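Local coordinates for protein alkane monooxygenase (Geobacillus thermodenitrificans, PDB 3B9O) that is a flavin mononucleotide-binding member of the luciferase-like monooxygenase family, built on a TIM-barrel fold, at residues A[57-62]-A[137-142]; A[107-112]-A[146-151]; A[64-69]-A[308-313]. All blocks are in the same frame, centred on the assembly; numbering follows the deposited sequence.

Interaction 1 of 3, residues A[57-62]-A[137-142]; sequences ADVVGI and SHLPSA. With FMN (flavin mononucleotide), chain C.
L139 lies over the backbone of G61, its CB 3.8 Å from G61 CA and its CD1 3.7 Å from G61 C. Its CG stands anti to the carbonyl carbon (chi1 -67°), beside the backbone N. Of the two methyl branches, CD1 also meets V59 CG1 at an oblique crossing, while CD2 comes up to the carbonyl oxygen of I62. Having no side chain, G61 lets the two loops close in on each other, its CA 4.3 Å from that of A142, the CB of which also meets V60 CG2. Beyond this apolar patch the hydroxyl of S141 reaches back to the chain: its OG takes a weak, bent bond from I62 N (3.0 Å, 125°), and a water links the same OG to V60 O.

At the other end the two loops hold the flavin mononucleotide. The D58 carbonyl receives a nearly straight bond from FMN N3 (2.8 Å to D58 O, 165°) and a longer one from a water. That water also donates to FMN O2 and pairs with S137 OG, which has S106 OG as a further partner. S137 N donates to the ribityl O3' (3.1 Å), and the H138 ring turns the edge bearing ND1 toward the ribityl O4', although the modelled spacing there is too short to trust in detail. The ribityl hydroxyls are thus met by S137 N and the H138 ring, the pyrimidine end by D58 O and an ordered water, which suggests that, for that end at least, recognition within these loops depends largely on the course of the backbone.

Interaction 2 of 3, residues A[107-112]-A[146-151]; sequences TTYEHP and FGIKKI
The phenol oxygen of Y109 is hydrogen-bonded to the carboxylate of D143, in helix 140-145, and this bond ties down the far end of the ring whose near end packs against F146 and I148. No hydrogen bond joins segments 107-112 and 146-151 directly; their contact is made mainly by carbon atoms, and it illustrates how two aromatic rings can associate without truly stacking. The planes are close to parallel, inclined by 16°, but the rings are slid so far apart, with centroids separated by 4.9 Å, that they barely overlap. What sits over the F146 face is instead the CB of Y109, 3.7 Å from the ring centroid and 12° off the normal, a well-centred CH-pi contact. The first torsion of Y109 (chi1 -52°) places CG beside the backbone N, carrying the phenol ring past the F146 ring rather than onto it.

I148 approaches from another direction. Its CD1 meets Y109 CD1 at 3.8 Å, near the plane of the tyrosine ring, so I148 meets the phenol at its edge, while the F146 side chain crosses that of Y109 at about a right angle. E110 adds its aliphatic part, CG coming to 3.8 Å from F146 CE2; the extended chain then crosses obliquely, leaving the carboxylate beside the ring rim, nearly parallel to it.

F146 and I148 are brought to this place by the way helix 140-145 ends: F146 is the first residue to leave helical geometry, G147 follows with positive phi, G147 N returns to K144 O and I148 N to D143 O. The arrangement is that of a Schellman motif, here closing helix 140-145 against the loop that follows strand 100-106 of the TIM barrel.

Interaction 3 of 3, residues A[64-69]-A[308-313]; sequences DVYRQS and HLAHYG
V65 lays its side chain against the carbonyl of G313, with CG1 3.5 Å from G313 O. Because G313 carries no side chain, the loop can come close to helix 305-316 here, and the CA atoms of Y66 and G313 lie 4.9 Å apart. Y66 follows and makes several contacts with the helix. Its N donates to a water 2.8 Å away, which in turn donates to A310 O, bridging loop and helix. CG stands opposite the backbone N (chi1 174°), which swings the ring out along the helix, and L309 CB settles over the centre of one face, 3.6 Å from the ring centroid. The loop leaving the C-terminal end of strand 53-57 of the TIM barrel thus packs on helix 305-316, which lies between strands 276-285 and 350-354 in the chain. At the rim, L309 CD2 lies 3.5 Å from Y66 OH, and that hydroxyl is hydrogen-bonded to E306, one turn earlier in the same helix. R67 closes the sandwich from the opposite face of the Y66 ring, where its CG lies over the centre, while its backbone N binds D319. Q68 N then returns to V65 O in a tight turn, and S69 OG caps D71 N at the start of helix 71-75.

Overall arrangement
Interactions 1 and 3 share the loop after strand 53-57, and interactions 1 and 2 share the surroundings of helix 140-145, so interaction 1 stands between the other two. Its centre lies 12 Å from that of interaction 2, where Y109 passes from one contact to the other: its CD2 is 3.7 Å from V60 CG2, and its CE2 3.8 Å from S137 OG. Toward interaction 3, 13 Å away between centres, the link is slighter, S141 CB meeting D64 OD2 at 3.8 Å. Interactions 2 and 3 do not touch. Flavin mononucleotide is bound directly at interaction 1, whereas the side chains of T108 and V65 lie about 8 and 12 Å from it.

Interaction 1 of 3, residues A[57-62]-A[137-142]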
loop_
_atom_site.group_PDB
_atom_site.type_symbol
_atom_site.label_atom_id
_atom_site.label_comp_id
_atom_site.label_asym_id
_atom_site.label_seq_id
_atom_site.Cartn_x
_atom_site.Cartn_y
_atom_site.Cartn_z
ATOM N N ALA A 57 -3.500 -2.023 -3.453
ATOM C CA ALA A 57 -3.471 -3.349 -2.812
ATOM C C ALA A 57 -3.430 -4.437 -3.900
ATOM O O ALA A 57 -3.624 -4.161 -5.111
ATOM C CB ALA A 57 -4.707 -3.531 -1.918
ATOM N N ASP A 58 -3.153 -5.665 -3.483
ATOM C CA ASP A 58 -3.194 -6.801 -4.388
ATOM C C ASP A 58 -3.281 -8.101 -3.629
ATOM O O ASP A 58 -2.826 -8.200 -2.475
ATOM C CB ASP A 58 -1.930 -6.895 -5.244
ATOM C CG ASP A 58 -2.106 -7.835 -6.427
ATOM O OD1 ASP A 58 -3.247 -7.927 -6.992
ATOM O OD2 ASP A 58 -1.092 -8.472 -6.798
ATOM N N VAL A 59 -3.835 -9.106 -4.294
ATOM C CA VAL A 59 -3.763 -10.493 -3.798
ATOM C C VAL A 59 -3.618 -11.384 -5.031
ATOM O O VAL A 59 -4.147 -11.062 -6.114
ATOM C CB VAL A 59 -5.069 -10.950 -2.999
ATOM C CG1 VAL A 59 -5.291 -10.142 -1.717
ATOM C CG2 VAL A 59 -6.334 -10.979 -3.913
ATOM N N VAL A 60 -2.894 -12.479 -4.870
ATOM C CA VAL A 60 -2.828 -13.534 -5.875
ATOM C C VAL A 60 -3.520 -14.811 -5.354
ATOM O O VAL A 60 -3.545 -15.837 -6.042
ATOM C CB VAL A 60 -1.369 -13.847 -6.347
ATOM C CG1 VAL A 60 -0.863 -12.777 -7.347
ATOM C CG2 VAL A 60 -0.398 -13.995 -5.171
ATOM N N GLY A 61 -4.050 -14.719 -4.132
ATOM C CA GLY A 61 -4.846 -15.776 -3.517
ATOM C C GLY A 61 -6.313 -15.423 -3.606
ATOM O O GLY A 61 -6.694 -14.321 -4.046
ATOM N N ILE A 62 -7.139 -16.364 -3.166
ATOM C CA ILE A 62 -8.581 -16.284 -3.279
ATOM C C ILE A 62 -9.123 -16.448 -1.882
ATOM O O ILE A 62 -8.568 -17.196 -1.079
ATOM C CB ILE A 62 -9.142 -17.377 -4.261
ATOM C CG1 ILE A 62 -8.596 -17.124 -5.687
ATOM C CG2 ILE A 62 -10.690 -17.421 -4.235
ATOM C CD1 ILE A 62 -8.767 -18.304 -6.734
ATOM N N SER A 137 1.688 -12.160 2.075
ATOM C CA SER A 137 0.560 -13.020 1.584
ATOM C C SER A 137 0.137 -14.126 2.577
ATOM O O SER A 137 0.970 -14.754 3.242
ATOM C CB SER A 137 0.896 -13.707 0.247
ATOM O OG SER A 137 1.172 -12.758 -0.791
ATOM N N HIS A 138 -1.159 -14.386 2.649
ATOM C CA HIS A 138 -1.685 -15.235 3.710
ATOM C C HIS A 138 -2.833 -16.064 3.196
ATOM O O HIS A 138 -3.619 -16.575 4.004
ATOM C CB HIS A 138 -2.213 -14.348 4.846
ATOM C CG HIS A 138 -3.007 -13.182 4.356
ATOM N ND1 HIS A 138 -2.493 -11.904 4.295
ATOM C CD2 HIS A 138 -4.262 -13.106 3.855
ATOM C CE1 HIS A 138 -3.409 -11.086 3.811
ATOM N NE2 HIS A 138 -4.494 -11.791 3.534
ATOM N N LEU A 139 -2.971 -16.139 1.869
ATOM C CA LEU A 139 -4.104 -16.827 1.242
ATOM C C LEU A 139 -3.618 -18.118 0.583
ATOM O O LEU A 139 -2.896 -18.062 -0.416
ATOM C CB LEU A 139 -4.826 -15.904 0.253
ATOM C CG LEU A 139 -5.577 -14.672 0.803
ATOM C CD1 LEU A 139 -5.932 -13.706 -0.316
ATOM C CD2 LEU A 139 -6.825 -15.036 1.570
ATOM N N PRO A 140 -3.989 -19.290 1.164
ATOM C CA PRO A 140 -3.457 -20.612 0.756
ATOM C C PRO A 140 -3.609 -21.030 -0.714
ATOM O O PRO A 140 -2.799 -21.841 -1.176
ATOM C CB PRO A 140 -4.200 -21.610 1.675
ATOM C CG PRO A 140 -5.405 -20.848 2.179
ATOM C CD PRO A 140 -4.927 -19.419 2.299
ATOM N N SER A 141 -4.602 -20.511 -1.441
ATOM C CA SER A 141 -4.750 -20.890 -2.850
ATOM C C SER A 141 -3.609 -20.373 -3.730
ATOM O O SER A 141 -3.283 -21.006 -4.743
ATOM C CB SER A 141 -6.103 -20.478 -3.429
ATOM O OG SER A 141 -6.117 -19.118 -3.847
ATOM N N ALA A 142 -2.983 -19.261 -3.329
ATOM C CA ALA A 142 -1.781 -18.789 -4.023
ATOM C C ALA A 142 -0.626 -19.838 -3.936
ATOM O O ALA A 142 0.012 -20.174 -4.940
ATOM C CB ALA A 142 -1.352 -17.421 -3.496
HETATM N N1 FMN C . -1.923 -8.322 2.341
HETATM C C2 FMN C . -1.986 -8.533 1.006
HETATM O O2 FMN C . -1.715 -9.692 0.573
HETATM N N3 FMN C . -2.338 -7.485 0.193
HETATM C C4 FMN C . -2.614 -6.242 0.701
HETATM O O4 FMN C . -2.922 -5.300 -0.060
HETATM C C4A FMN C . -2.541 -6.017 2.084
HETATM N N5 FMN C . -2.797 -4.802 2.658
HETATM C C5A FMN C . -2.724 -4.655 4.019
HETATM C C6 FMN C . -2.992 -3.423 4.647
HETATM C C7 FMN C . -2.899 -3.289 6.046
HETATM C C7M FMN C . -3.188 -1.973 6.736
HETATM C C8 FMN C . -2.532 -4.379 6.821
HETATM C C8M FMN C . -2.432 -4.250 8.323
HETATM C C9 FMN C . -2.266 -5.612 6.213
HETATM C C9A FMN C . -2.362 -5.762 4.817
HETATM N N10 FMN C . -2.103 -6.960 4.232
HETATM C C10 FMN C . -2.193 -7.104 2.894
HETATM C "C1'" FMN C . -1.717 -8.144 5.028
HETATM C "C2'" FMN C . -0.186 -8.297 5.018
HETATM O "O2'" FMN C . 0.423 -7.296 4.201
HETATM C "C3'" FMN C . 0.342 -9.665 4.555
HETATM O "O3'" FMN C . -0.282 -10.134 3.340
HETATM C "C4'" FMN C . 0.378 -10.716 5.687
HETATM O "O4'" FMN C . -0.279 -11.930 5.311
HETATM C "C5'" FMN C . -0.217 -10.246 7.019
HETATM O "O5'" FMN C . 0.882 -9.696 7.734
HETATM P P FMN C . 0.999 -9.729 9.336
HETATM O O1P FMN C . 0.491 -11.107 9.730
HETATM O O2P FMN C . 2.462 -9.486 9.559
HETATM O O3P FMN C . 0.061 -8.653 9.851
HETATM O O HOH W 1 -0.775 -10.606 -1.700
HETATM O O HOH W 2 -5.017 -18.266 -6.309
HETATM O O HOH W 3 -6.992 -19.085 -0.472
#

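Interaction 2 of 3, residues A[107-112]-A[146-151]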
loop_
_atom_site.group_PDB
_atom_site.type_symbol
_atom_site.label_atom_id
_atom_site.label_comp_id
_atom_site.label_asym_id
_atom_site.label_seq_id
_atom_site.Cartn_x
_atom_site.Cartn_y
_atom_site.Cartn_z
ATOM N N THR A 107 6.548 -11.063 -1.796
ATOM C CA THR A 107 7.861 -11.723 -1.795
ATOM C C THR A 107 7.805 -13.284 -1.861
ATOM O O THR A 107 8.838 -13.960 -1.972
ATOM C CB THR A 107 8.668 -11.306 -0.533
ATOM O OG1 THR A 107 7.891 -11.504 0.655
ATOM C CG2 THR A 107 9.069 -9.817 -0.601
ATOM N N THR A 108 6.613 -13.839 -1.820
ATOM C CA THR A 108 6.473 -15.256 -1.489
ATOM C C THR A 108 6.558 -16.166 -2.723
ATOM O O THR A 108 7.038 -17.300 -2.600
ATOM C CB THR A 108 5.207 -15.495 -0.649
ATOM O OG1 THR A 108 5.263 -14.659 0.509
ATOM C CG2 THR A 108 5.085 -16.954 -0.196
ATOM N N TYR A 109 6.134 -15.656 -3.898
ATOM C CA TYR A 109 5.911 -16.519 -5.083
ATOM C C TYR A 109 6.894 -16.312 -6.238
ATOM O O TYR A 109 7.505 -17.271 -6.707
ATOM C CB TYR A 109 4.424 -16.448 -5.555
ATOM C CG TYR A 109 3.462 -16.708 -4.418
ATOM C CD1 TYR A 109 3.396 -17.977 -3.814
ATOM C CD2 TYR A 109 2.672 -15.680 -3.896
ATOM C CE1 TYR A 109 2.553 -18.221 -2.731
ATOM C CE2 TYR A 109 1.812 -15.910 -2.807
ATOM C CZ TYR A 109 1.775 -17.183 -2.233
ATOM O OH TYR A 109 0.940 -17.420 -1.170
ATOM N N GLU A 110 7.092 -15.071 -6.668
ATOM C CA GLU A 110 7.823 -14.826 -7.918
ATOM C C GLU A 110 9.263 -14.327 -7.664
ATOM O O GLU A 110 9.505 -13.570 -6.708
ATOM C CB GLU A 110 7.026 -13.860 -8.815
ATOM C CG GLU A 110 5.537 -14.268 -9.088
ATOM C CD GLU A 110 4.746 -13.138 -9.757
ATOM O OE1 GLU A 110 3.653 -12.723 -9.243
ATOM O OE2 GLU A 110 5.253 -12.639 -10.791
ATOM N N HIS A 111 10.194 -14.718 -8.530
ATOM C CA HIS A 111 11.626 -14.525 -8.283
ATOM C C HIS A 111 12.006 -13.054 -8.251
ATOM O O HIS A 111 11.522 -12.264 -9.083
ATOM C CB HIS A 111 12.467 -15.294 -9.331
ATOM C CG HIS A 111 13.932 -15.344 -9.006
ATOM N ND1 HIS A 111 14.517 -16.427 -8.378
ATOM C CD2 HIS A 111 14.914 -14.428 -9.168
ATOM C CE1 HIS A 111 15.806 -16.187 -8.194
ATOM N NE2 HIS A 111 16.073 -14.975 -8.658
ATOM N N PRO A 112 12.878 -12.663 -7.306
ATOM C CA PRO A 112 13.326 -11.265 -7.241
ATOM C C PRO A 112 14.019 -10.686 -8.480
ATOM O O PRO A 112 14.004 -9.477 -8.635
ATOM C CB PRO A 112 14.293 -11.252 -6.023
ATOM C CG PRO A 112 14.684 -12.708 -5.872
ATOM C CD PRO A 112 13.455 -13.462 -6.198
ATOM N N PHE A 146 0.925 -21.457 -7.375
ATOM C CA PHE A 146 2.309 -21.269 -7.773
ATOM C C PHE A 146 3.122 -22.574 -7.561
ATOM O O PHE A 146 4.341 -22.601 -7.745
ATOM C CB PHE A 146 2.924 -20.054 -7.071
ATOM C CG PHE A 146 2.470 -18.741 -7.626
ATOM C CD1 PHE A 146 1.327 -18.115 -7.121
ATOM C CD2 PHE A 146 3.167 -18.131 -8.682
ATOM C CE1 PHE A 146 0.901 -16.890 -7.642
ATOM C CE2 PHE A 146 2.740 -16.908 -9.204
ATOM C CZ PHE A 146 1.614 -16.294 -8.679
ATOM N N GLY A 147 2.406 -23.644 -7.207
ATOM C CA GLY A 147 2.942 -24.991 -7.011
ATOM C C GLY A 147 4.078 -25.051 -6.003
ATOM O O GLY A 147 5.037 -25.816 -6.197
ATOM N N ILE A 148 3.998 -24.232 -4.950
ATOM C CA ILE A 148 5.011 -24.241 -3.888
ATOM C C ILE A 148 5.034 -25.642 -3.269
ATOM O O ILE A 148 3.989 -26.169 -2.862
ATOM C CB ILE A 148 4.763 -23.166 -2.760
ATOM C CG1 ILE A 148 4.471 -21.761 -3.322
ATOM C CG2 ILE A 148 5.910 -23.180 -1.742
ATOM C CD1 ILE A 148 5.608 -21.065 -4.109
ATOM N N LYS A 149 6.229 -26.243 -3.239
ATOM C CA LYS A 149 6.418 -27.601 -2.693
ATOM C C LYS A 149 6.458 -27.600 -1.150
ATOM O O LYS A 149 5.715 -28.355 -0.510
ATOM C CB LYS A 149 7.657 -28.302 -3.302
ATOM C CG LYS A 149 8.899 -27.412 -3.513
ATOM C CD LYS A 149 9.022 -26.898 -4.960
ATOM C CE LYS A 149 9.590 -25.460 -4.997
ATOM N NZ LYS A 149 8.638 -24.467 -4.370
ATOM N N LYS A 150 7.302 -26.741 -0.573
ATOM C CA LYS A 150 7.355 -26.556 0.888
ATOM C C LYS A 150 6.664 -25.250 1.293
ATOM O O LYS A 150 7.173 -24.154 1.029
ATOM C CB LYS A 150 8.806 -26.585 1.396
ATOM C CG LYS A 150 8.968 -26.420 2.926
ATOM C CD LYS A 150 10.261 -25.676 3.273
ATOM C CE LYS A 150 10.597 -25.767 4.757
ATOM N NZ LYS A 150 9.534 -25.173 5.624
ATOM N N ILE A 151 5.496 -25.376 1.917
ATOM C CA ILE A 151 4.700 -24.198 2.287
ATOM C C ILE A 151 5.289 -23.554 3.551
ATOM O O ILE A 151 5.466 -24.209 4.598
ATOM C CB ILE A 151 3.163 -24.494 2.403
ATOM C CG1 ILE A 151 2.544 -24.754 1.019
ATOM C CG2 ILE A 151 2.411 -23.326 3.041
ATOM C CD1 ILE A 151 2.495 -26.197 0.613
#

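Interaction 3 of 3, residues A[64-69]-A[308-313]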
loop_
_atom_site.group_PDB
_atom_site.type_symbol
_atom_site.label_atom_id
_atom_site.label_comp_id
_atom_site.label_asym_id
_atom_site.label_seq_id
_atom_site.Cartn_x
_atom_site.Cartn_y
_atom_site.Cartn_z
ATOM N N ASP A 64 -11.294 -18.021 0.122
ATOM C CA ASP A 64 -12.043 -19.293 0.077
ATOM C C ASP A 64 -12.082 -19.912 1.467
ATOM O O ASP A 64 -12.161 -21.127 1.597
ATOM C CB ASP A 64 -11.415 -20.266 -0.942
ATOM C CG ASP A 64 -9.971 -20.601 -0.625
ATOM O OD1 ASP A 64 -9.477 -20.195 0.455
ATOM O OD2 ASP A 64 -9.306 -21.256 -1.465
ATOM N N VAL A 65 -11.995 -19.080 2.496
ATOM C CA VAL A 65 -11.941 -19.603 3.866
ATOM C C VAL A 65 -13.359 -19.688 4.412
ATOM O O VAL A 65 -13.787 -20.747 4.896
ATOM C CB VAL A 65 -10.990 -18.788 4.792
ATOM C CG1 VAL A 65 -11.205 -19.170 6.265
ATOM C CG2 VAL A 65 -9.520 -19.002 4.381
ATOM N N TYR A 66 -14.093 -18.578 4.315
ATOM C CA TYR A 66 -15.462 -18.542 4.787
ATOM C C TYR A 66 -16.345 -19.536 3.994
ATOM O O TYR A 66 -16.346 -19.553 2.752
ATOM C CB TYR A 66 -15.992 -17.113 4.747
ATOM C CG TYR A 66 -17.464 -16.959 5.077
ATOM C CD1 TYR A 66 -17.947 -17.185 6.369
ATOM C CD2 TYR A 66 -18.373 -16.583 4.094
ATOM C CE1 TYR A 66 -19.300 -17.030 6.664
ATOM C CE2 TYR A 66 -19.713 -16.428 4.369
ATOM C CZ TYR A 66 -20.176 -16.664 5.659
ATOM O OH TYR A 66 -21.514 -16.483 5.936
ATOM N N ARG A 67 -17.062 -20.383 4.747
ATOM C CA ARG A 67 -17.824 -21.535 4.238
ATOM C C ARG A 67 -17.015 -22.507 3.388
ATOM O O ARG A 67 -17.571 -23.217 2.541
ATOM C CB ARG A 67 -19.108 -21.082 3.530
ATOM C CG ARG A 67 -19.934 -20.108 4.393
ATOM C CD ARG A 67 -21.148 -19.580 3.703
ATOM N NE ARG A 67 -22.013 -20.669 3.277
ATOM C CZ ARG A 67 -23.209 -20.953 3.802
ATOM N NH1 ARG A 67 -23.729 -20.212 4.794
ATOM N NH2 ARG A 67 -23.890 -21.981 3.315
ATOM N N GLN A 68 -15.702 -22.522 3.600
ATOM C CA GLN A 68 -14.799 -23.479 2.958
ATOM C C GLN A 68 -14.768 -23.434 1.412
ATOM O O GLN A 68 -14.325 -24.371 0.743
ATOM C CB GLN A 68 -15.113 -24.897 3.501
ATOM C CG GLN A 68 -14.880 -25.003 5.025
ATOM C CD GLN A 68 -13.487 -24.512 5.409
ATOM O OE1 GLN A 68 -13.335 -23.595 6.234
ATOM N NE2 GLN A 68 -12.461 -25.093 4.790
ATOM N N SER A 69 -15.222 -22.328 0.854
ATOM C CA SER A 69 -15.378 -22.212 -0.576
ATOM C C SER A 69 -15.131 -20.767 -0.987
ATOM O O SER A 69 -15.431 -19.840 -0.239
ATOM C CB SER A 69 -16.807 -22.613 -0.946
ATOM O OG SER A 69 -17.059 -22.389 -2.302
ATOM N N HIS A 308 -18.340 -9.175 3.526
ATOM C CA HIS A 308 -17.416 -8.976 4.657
ATOM C C HIS A 308 -17.004 -10.230 5.386
ATOM O O HIS A 308 -15.857 -10.360 5.749
ATOM C CB HIS A 308 -17.940 -7.930 5.620
ATOM C CG HIS A 308 -18.091 -6.599 4.968
ATOM N ND1 HIS A 308 -17.031 -5.748 4.785
ATOM C CD2 HIS A 308 -19.157 -6.011 4.379
ATOM C CE1 HIS A 308 -17.443 -4.665 4.159
ATOM N NE2 HIS A 308 -18.730 -4.801 3.898
ATOM N N LEU A 309 -17.925 -11.173 5.575
ATOM C CA LEU A 309 -17.523 -12.457 6.169
ATOM C C LEU A 309 -16.459 -13.167 5.340
ATOM O O LEU A 309 -15.510 -13.748 5.889
ATOM C CB LEU A 309 -18.744 -13.365 6.388
ATOM C CG LEU A 309 -19.569 -13.487 7.677
ATOM C CD1 LEU A 309 -19.132 -12.666 8.858
ATOM C CD2 LEU A 309 -21.048 -13.324 7.360
ATOM N N ALA A 310 -16.614 -13.141 4.018
ATOM C CA ALA A 310 -15.631 -13.757 3.119
ATOM C C ALA A 310 -14.259 -13.095 3.284
ATOM O O ALA A 310 -13.234 -13.790 3.388
ATOM C CB ALA A 310 -16.112 -13.699 1.635
ATOM N N HIS A 311 -14.260 -11.763 3.365
ATOM C CA HIS A 311 -13.010 -10.991 3.491
ATOM C C HIS A 311 -12.313 -11.304 4.801
ATOM O O HIS A 311 -11.115 -11.548 4.840
ATOM C CB HIS A 311 -13.310 -9.491 3.418
ATOM C CG HIS A 311 -12.097 -8.646 3.216
ATOM N ND1 HIS A 311 -12.152 -7.375 2.686
ATOM C CD2 HIS A 311 -10.784 -8.897 3.445
ATOM C CE1 HIS A 311 -10.932 -6.873 2.617
ATOM N NE2 HIS A 311 -10.083 -7.783 3.051
ATOM N N TYR A 312 -13.096 -11.290 5.870
ATOM C CA TYR A 312 -12.640 -11.625 7.213
ATOM C C TYR A 312 -12.017 -13.010 7.246
ATOM O O TYR A 312 -10.971 -13.189 7.847
ATOM C CB TYR A 312 -13.808 -11.517 8.196
ATOM C CG TYR A 312 -13.459 -11.807 9.644
ATOM C CD1 TYR A 312 -13.085 -10.781 10.515
ATOM C CD2 TYR A 312 -13.507 -13.124 10.145
ATOM C CE1 TYR A 312 -12.776 -11.055 11.867
ATOM C CE2 TYR A 312 -13.192 -13.411 11.462
ATOM C CZ TYR A 312 -12.834 -12.384 12.319
ATOM O OH TYR A 312 -12.540 -12.708 13.628
ATOM N N GLY A 313 -12.669 -13.990 6.618
ATOM C CA GLY A 313 -12.144 -15.344 6.548
ATOM C C GLY A 313 -10.749 -15.432 5.937
ATOM O O GLY A 313 -9.840 -15.975 6.557
HETATM O O HOH W 4 -13.189 -16.501 2.731
#